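PDB 2DWC: 433aa long hypothetical phosphoribosylglycinamide formyl transferase from Pyrococcus horikoshii, which belongs to the ATP-grasp superfamily, with a preATP-grasp domain and a PurT-type C-terminal domain, and holds adenosine-5'-diphosphate in its pocket. Local coordinates for residues 337-349 with 393-405. Sequence-based numbering, arbitrary orientation.
Sequences FPMLIPAATHVIK and WDKDVEVAKRKAE
A343 and W393 form an antiparallel non-hydrogen-bonded pair, and beyond it helix 397-405 turns back over strand 343-349, their axes 6.6 Å apart and running in nearly the same direction at 24°. One backbone bond ties the start of this crossing, from D394 N to P342 O at 3.1 Å. The bulky W393 suits a buried place: its CB meets A343 CB and, at 4.0 Å, CG2 of the branched I341, which also touches L340 of the second subunit. P342, having no N-H to satisfy, suits the strand's entrance: its CB lies against CB of V397. D394 OD1 accepts from D396 N in an Asx turn, and D396 OD2 caps the helix by accepting from E398 N. Small residues let the helix sit close, since A344 CB reaches K401 CA at 3.5 Å and fits between the methyls of A400 and A404. CG of H346 stands anti to its backbone N (chi1 -167°), which carries the ring over to E405. H346 ND1 donates to V347 O, helping to fix the ring's rotation, and a water joins H346 NE2 to E405 OE2. Within the PurT-type C-terminal region, the helix thus doubles back onto the mixed sheet after strand 386-393. Strand 343-349 lies between 241-247 and 386-393; on its face away from the helix, T345 OG1 hydrogen-bonds with the hydroxyls of S245 and Y242, and A343 packs on helix 303-306.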
loop_
_atom_site.group_PDB
_atom_site.type_symbol
_atom_site.label_atom_id
_atom_site.label_comp_id
_atom_site.label_asym_id
_atom_site.label_seq_id
_atom_site.Cartn_x
_atom_site.Cartn_y
_atom_site.Cartn_z
ATOM N N PHE B 337 -14.998 -9.215 -10.081
ATOM C CA PHE B 337 -14.347 -8.497 -8.983
ATOM C C PHE B 337 -14.686 -7.011 -9.238
ATOM O O PHE B 337 -14.209 -6.402 -10.181
ATOM C CB PHE B 337 -12.833 -8.698 -9.000
ATOM C CG PHE B 337 -12.187 -8.180 -7.745
ATOM C CD1 PHE B 337 -12.254 -8.930 -6.586
ATOM C CD2 PHE B 337 -11.688 -6.876 -7.690
ATOM C CE1 PHE B 337 -11.858 -8.401 -5.365
ATOM C CE2 PHE B 337 -11.284 -6.330 -6.479
ATOM C CZ PHE B 337 -11.369 -7.082 -5.315
ATOM N N PRO B 338 -15.476 -6.411 -8.358
ATOM C CA PRO B 338 -15.876 -5.008 -8.535
ATOM C C PRO B 338 -14.746 -3.992 -8.458
ATOM O O PRO B 338 -13.915 -4.061 -7.580
ATOM C CB PRO B 338 -16.892 -4.799 -7.408
ATOM C CG PRO B 338 -17.395 -6.198 -7.099
ATOM C CD PRO B 338 -16.115 -6.991 -7.160
ATOM N N MET B 339 -14.751 -3.049 -9.381
ATOM C CA MET B 339 -13.760 -1.975 -9.427
ATOM C C MET B 339 -14.225 -0.888 -8.421
ATOM O O MET B 339 -15.428 -0.744 -8.180
ATOM C CB MET B 339 -13.761 -1.443 -10.864
ATOM C CG MET B 339 -12.997 -0.197 -11.144
ATOM S SD MET B 339 -13.171 0.000 -12.940
ATOM C CE MET B 339 -14.932 0.749 -13.060
ATOM N N LEU B 340 -13.294 -0.144 -7.812
ATOM C CA LEU B 340 -13.678 0.899 -6.872
ATOM C C LEU B 340 -13.902 2.237 -7.585
ATOM O O LEU B 340 -14.896 2.946 -7.324
ATOM C CB LEU B 340 -12.605 1.049 -5.778
ATOM C CG LEU B 340 -12.826 2.180 -4.768
ATOM C CD1 LEU B 340 -14.103 1.937 -3.969
ATOM C CD2 LEU B 340 -11.629 2.281 -3.847
ATOM N N ILE B 341 -13.003 2.582 -8.504
ATOM C CA ILE B 341 -13.090 3.862 -9.241
ATOM C C ILE B 341 -12.246 3.752 -10.505
ATOM O O ILE B 341 -11.232 3.049 -10.513
ATOM C CB ILE B 341 -12.588 5.035 -8.346
ATOM C CG1 ILE B 341 -12.772 6.395 -9.054
ATOM C CG2 ILE B 341 -11.087 4.854 -8.009
ATOM C CD1 ILE B 341 -12.395 7.614 -8.141
ATOM N N PRO B 342 -12.690 4.363 -11.615
ATOM C CA PRO B 342 -11.878 4.279 -12.833
ATOM C C PRO B 342 -10.513 4.920 -12.560
ATOM O O PRO B 342 -10.421 5.878 -11.783
ATOM C CB PRO B 342 -12.679 5.108 -13.853
ATOM C CG PRO B 342 -14.123 4.858 -13.430
ATOM C CD PRO B 342 -13.999 5.005 -11.901
ATOM N N ALA B 343 -9.479 4.405 -13.224
ATOM C CA ALA B 343 -8.131 4.968 -13.004
ATOM C C ALA B 343 -7.240 4.670 -14.175
ATOM O O ALA B 343 -7.614 3.953 -15.095
ATOM C CB ALA B 343 -7.510 4.396 -11.668
ATOM N N ALA B 344 -6.052 5.244 -14.163
ATOM C CA ALA B 344 -5.115 5.036 -15.251
ATOM C C ALA B 344 -3.706 5.215 -14.745
ATOM O O ALA B 344 -3.488 5.818 -13.688
ATOM C CB ALA B 344 -5.363 6.097 -16.358
ATOM N N THR B 345 -2.752 4.725 -15.528
ATOM C CA THR B 345 -1.329 4.883 -15.216
ATOM C C THR B 345 -0.612 5.387 -16.454
ATOM O O THR B 345 -1.118 5.274 -17.574
ATOM C CB THR B 345 -0.627 3.555 -14.858
ATOM O OG1 THR B 345 -0.524 2.741 -16.042
ATOM C CG2 THR B 345 -1.370 2.814 -13.767
ATOM N N HIS B 346 0.550 5.998 -16.251
ATOM C CA HIS B 346 1.411 6.367 -17.352
ATOM C C HIS B 346 2.837 6.127 -16.829
ATOM O O HIS B 346 3.170 6.526 -15.703
ATOM C CB HIS B 346 1.226 7.828 -17.771
ATOM C CG HIS B 346 1.869 8.131 -19.088
ATOM N ND1 HIS B 346 3.240 8.198 -19.248
ATOM C CD2 HIS B 346 1.336 8.278 -20.331
ATOM C CE1 HIS B 346 3.525 8.368 -20.530
ATOM N NE2 HIS B 346 2.390 8.415 -21.207
ATOM N N VAL B 347 3.656 5.437 -17.612
ATOM C CA VAL B 347 5.022 5.156 -17.169
ATOM C C VAL B 347 5.912 6.379 -17.084
ATOM O O VAL B 347 5.641 7.419 -17.697
ATOM C CB VAL B 347 5.703 4.116 -18.118
ATOM C CG1 VAL B 347 4.825 2.866 -18.201
ATOM C CG2 VAL B 347 5.916 4.723 -19.523
ATOM N N ILE B 348 6.955 6.251 -16.256
ATOM C CA ILE B 348 7.988 7.276 -16.095
ATOM C C ILE B 348 9.228 6.482 -16.493
ATOM O O ILE B 348 9.693 5.596 -15.752
ATOM C CB ILE B 348 8.084 7.762 -14.638
ATOM C CG1 ILE B 348 6.761 8.482 -14.244
ATOM C CG2 ILE B 348 9.247 8.726 -14.511
ATOM C CD1 ILE B 348 6.668 8.794 -12.738
ATOM N N LYS B 349 9.736 6.760 -17.697
ATOM C CA LYS B 349 10.878 5.996 -18.223
ATOM C C LYS B 349 12.131 6.820 -18.355
ATOM O O LYS B 349 12.062 8.003 -18.666
ATOM C CB LYS B 349 10.554 5.407 -19.601
ATOM C CG LYS B 349 9.270 4.612 -19.669
ATOM C CD LYS B 349 9.312 3.601 -20.811
ATOM C CE LYS B 349 9.857 4.231 -22.093
ATOM N NZ LYS B 349 10.191 3.173 -23.094
ATOM N N TRP B 393 -6.924 8.889 -10.777
ATOM C CA TRP B 393 -8.275 8.289 -10.782
ATOM C C TRP B 393 -9.331 9.375 -11.009
ATOM O O TRP B 393 -9.112 10.550 -10.700
ATOM C CB TRP B 393 -8.552 7.600 -9.450
ATOM C CG TRP B 393 -8.032 8.383 -8.210
ATOM C CD1 TRP B 393 -8.762 9.225 -7.408
ATOM C CD2 TRP B 393 -6.671 8.459 -7.726
ATOM N NE1 TRP B 393 -7.945 9.827 -6.468
ATOM C CE2 TRP B 393 -6.662 9.370 -6.642
ATOM C CE3 TRP B 393 -5.461 7.853 -8.109
ATOM C CZ2 TRP B 393 -5.487 9.688 -5.925
ATOM C CZ3 TRP B 393 -4.283 8.173 -7.398
ATOM C CH2 TRP B 393 -4.311 9.078 -6.315
ATOM N N ASP B 394 -10.490 8.951 -11.495
ATOM C CA ASP B 394 -11.578 9.915 -11.745
ATOM C C ASP B 394 -12.814 9.113 -12.099
ATOM O O ASP B 394 -12.731 7.983 -12.521
ATOM C CB ASP B 394 -11.233 10.814 -12.925
ATOM C CG ASP B 394 -12.156 12.025 -13.020
ATOM O OD1 ASP B 394 -13.177 11.966 -13.737
ATOM O OD2 ASP B 394 -11.851 13.024 -12.351
ATOM N N LYS B 395 -13.978 9.723 -11.912
ATOM C CA LYS B 395 -15.221 9.065 -12.291
ATOM C C LYS B 395 -15.226 8.803 -13.780
ATOM O O LYS B 395 -15.928 7.898 -14.268
ATOM C CB LYS B 395 -16.400 9.962 -11.909
ATOM C CG LYS B 395 -16.676 9.939 -10.434
ATOM C CD LYS B 395 -17.840 10.848 -10.044
ATOM C CE LYS B 395 -18.171 10.704 -8.549
ATOM N NZ LYS B 395 -16.994 10.991 -7.673
ATOM N N ASP B 396 -14.471 9.601 -14.528
ATOM C CA ASP B 396 -14.386 9.462 -15.982
ATOM C C ASP B 396 -13.009 8.921 -16.316
ATOM O O ASP B 396 -11.997 9.620 -16.109
ATOM C CB ASP B 396 -14.589 10.847 -16.630
ATOM C CG ASP B 396 -14.611 10.823 -18.160
ATOM O OD1 ASP B 396 -15.161 11.785 -18.742
ATOM O OD2 ASP B 396 -14.093 9.899 -18.807
ATOM N N VAL B 397 -12.972 7.693 -16.829
ATOM C CA VAL B 397 -11.699 7.051 -17.184
ATOM C C VAL B 397 -10.843 7.852 -18.172
ATOM O O VAL B 397 -9.613 7.831 -18.091
ATOM C CB VAL B 397 -11.951 5.589 -17.686
ATOM C CG1 VAL B 397 -12.606 5.595 -19.050
ATOM C CG2 VAL B 397 -10.630 4.786 -17.723
ATOM N N GLU B 398 -11.465 8.615 -19.086
ATOM C CA GLU B 398 -10.671 9.392 -20.030
ATOM C C GLU B 398 -9.983 10.565 -19.337
ATOM O O GLU B 398 -8.893 10.973 -19.751
ATOM C CB GLU B 398 -11.548 9.878 -21.215
ATOM C CG GLU B 398 -12.166 8.698 -21.988
ATOM C CD GLU B 398 -12.927 9.118 -23.248
ATOM O OE1 GLU B 398 -13.380 10.284 -23.336
ATOM O OE2 GLU B 398 -13.084 8.265 -24.153
ATOM N N VAL B 399 -10.611 11.103 -18.294
ATOM C CA VAL B 399 -10.020 12.179 -17.523
ATOM C C VAL B 399 -8.809 11.573 -16.772
ATOM O O VAL B 399 -7.730 12.162 -16.732
ATOM C CB VAL B 399 -11.027 12.756 -16.512
ATOM C CG1 VAL B 399 -10.308 13.743 -15.600
ATOM C CG2 VAL B 399 -12.179 13.484 -17.266
ATOM N N ALA B 400 -8.989 10.398 -16.190
ATOM C CA ALA B 400 -7.849 9.758 -15.491
ATOM C C ALA B 400 -6.695 9.454 -16.452
ATOM O O ALA B 400 -5.530 9.680 -16.092
ATOM C CB ALA B 400 -8.315 8.489 -14.779
ATOM N N LYS B 401 -6.988 8.956 -17.665
ATOM C CA LYS B 401 -5.936 8.694 -18.660
ATOM C C LYS B 401 -5.142 9.962 -18.973
ATOM O O LYS B 401 -3.900 9.965 -18.967
ATOM C CB LYS B 401 -6.529 8.162 -19.989
ATOM C CG LYS B 401 -7.197 6.816 -19.903
ATOM C CD LYS B 401 -7.982 6.503 -21.166
ATOM C CE LYS B 401 -7.076 6.406 -22.407
ATOM N NZ LYS B 401 -7.898 6.084 -23.625
ATOM N N ARG B 402 -5.852 11.061 -19.255
ATOM C CA ARG B 402 -5.151 12.299 -19.583
ATOM C C ARG B 402 -4.384 12.821 -18.389
ATOM O O ARG B 402 -3.273 13.330 -18.538
ATOM C CB ARG B 402 -6.129 13.381 -20.088
ATOM C CG ARG B 402 -6.510 13.224 -21.561
ATOM C CD ARG B 402 -7.374 14.420 -22.058
ATOM N NE ARG B 402 -8.564 14.635 -21.221
ATOM C CZ ARG B 402 -9.767 14.105 -21.448
ATOM N NH1 ARG B 402 -9.982 13.321 -22.504
ATOM N NH2 ARG B 402 -10.756 14.345 -20.601
ATOM N N LYS B 403 -4.950 12.689 -17.195
ATOM C CA LYS B 403 -4.252 13.177 -16.019
ATOM C C LYS B 403 -2.961 12.407 -15.674
ATOM O O LYS B 403 -1.940 13.039 -15.323
ATOM C CB LYS B 403 -5.186 13.151 -14.845
ATOM C CG LYS B 403 -4.609 13.700 -13.590
ATOM C CD LYS B 403 -5.715 13.846 -12.571
ATOM C CE LYS B 403 -6.512 15.131 -12.805
ATOM N NZ LYS B 403 -7.431 15.404 -11.669
ATOM N N ALA B 404 -3.010 11.074 -15.756
ATOM C CA ALA B 404 -1.809 10.267 -15.493
ATOM C C ALA B 404 -0.728 10.667 -16.491
ATOM O O ALA B 404 0.438 10.810 -16.149
ATOM C CB ALA B 404 -2.120 8.742 -15.619
ATOM N N GLU B 405 -1.111 10.826 -17.755
ATOM C CA GLU B 405 -0.134 11.261 -18.753
ATOM C C GLU B 405 0.466 12.623 -18.421
ATOM O O GLU B 405 1.696 12.825 -18.516
ATOM C CB GLU B 405 -0.783 11.327 -20.137
ATOM C CG GLU B 405 0.176 11.709 -21.230
ATOM C CD GLU B 405 -0.533 11.787 -22.573
ATOM O OE1 GLU B 405 -1.719 12.190 -22.599
ATOM O OE2 GLU B 405 0.097 11.453 -23.596
HETATM O O HOH W 1 -2.189 7.842 -19.436
HETATM O O HOH W 2 2.586 9.689 -23.748
#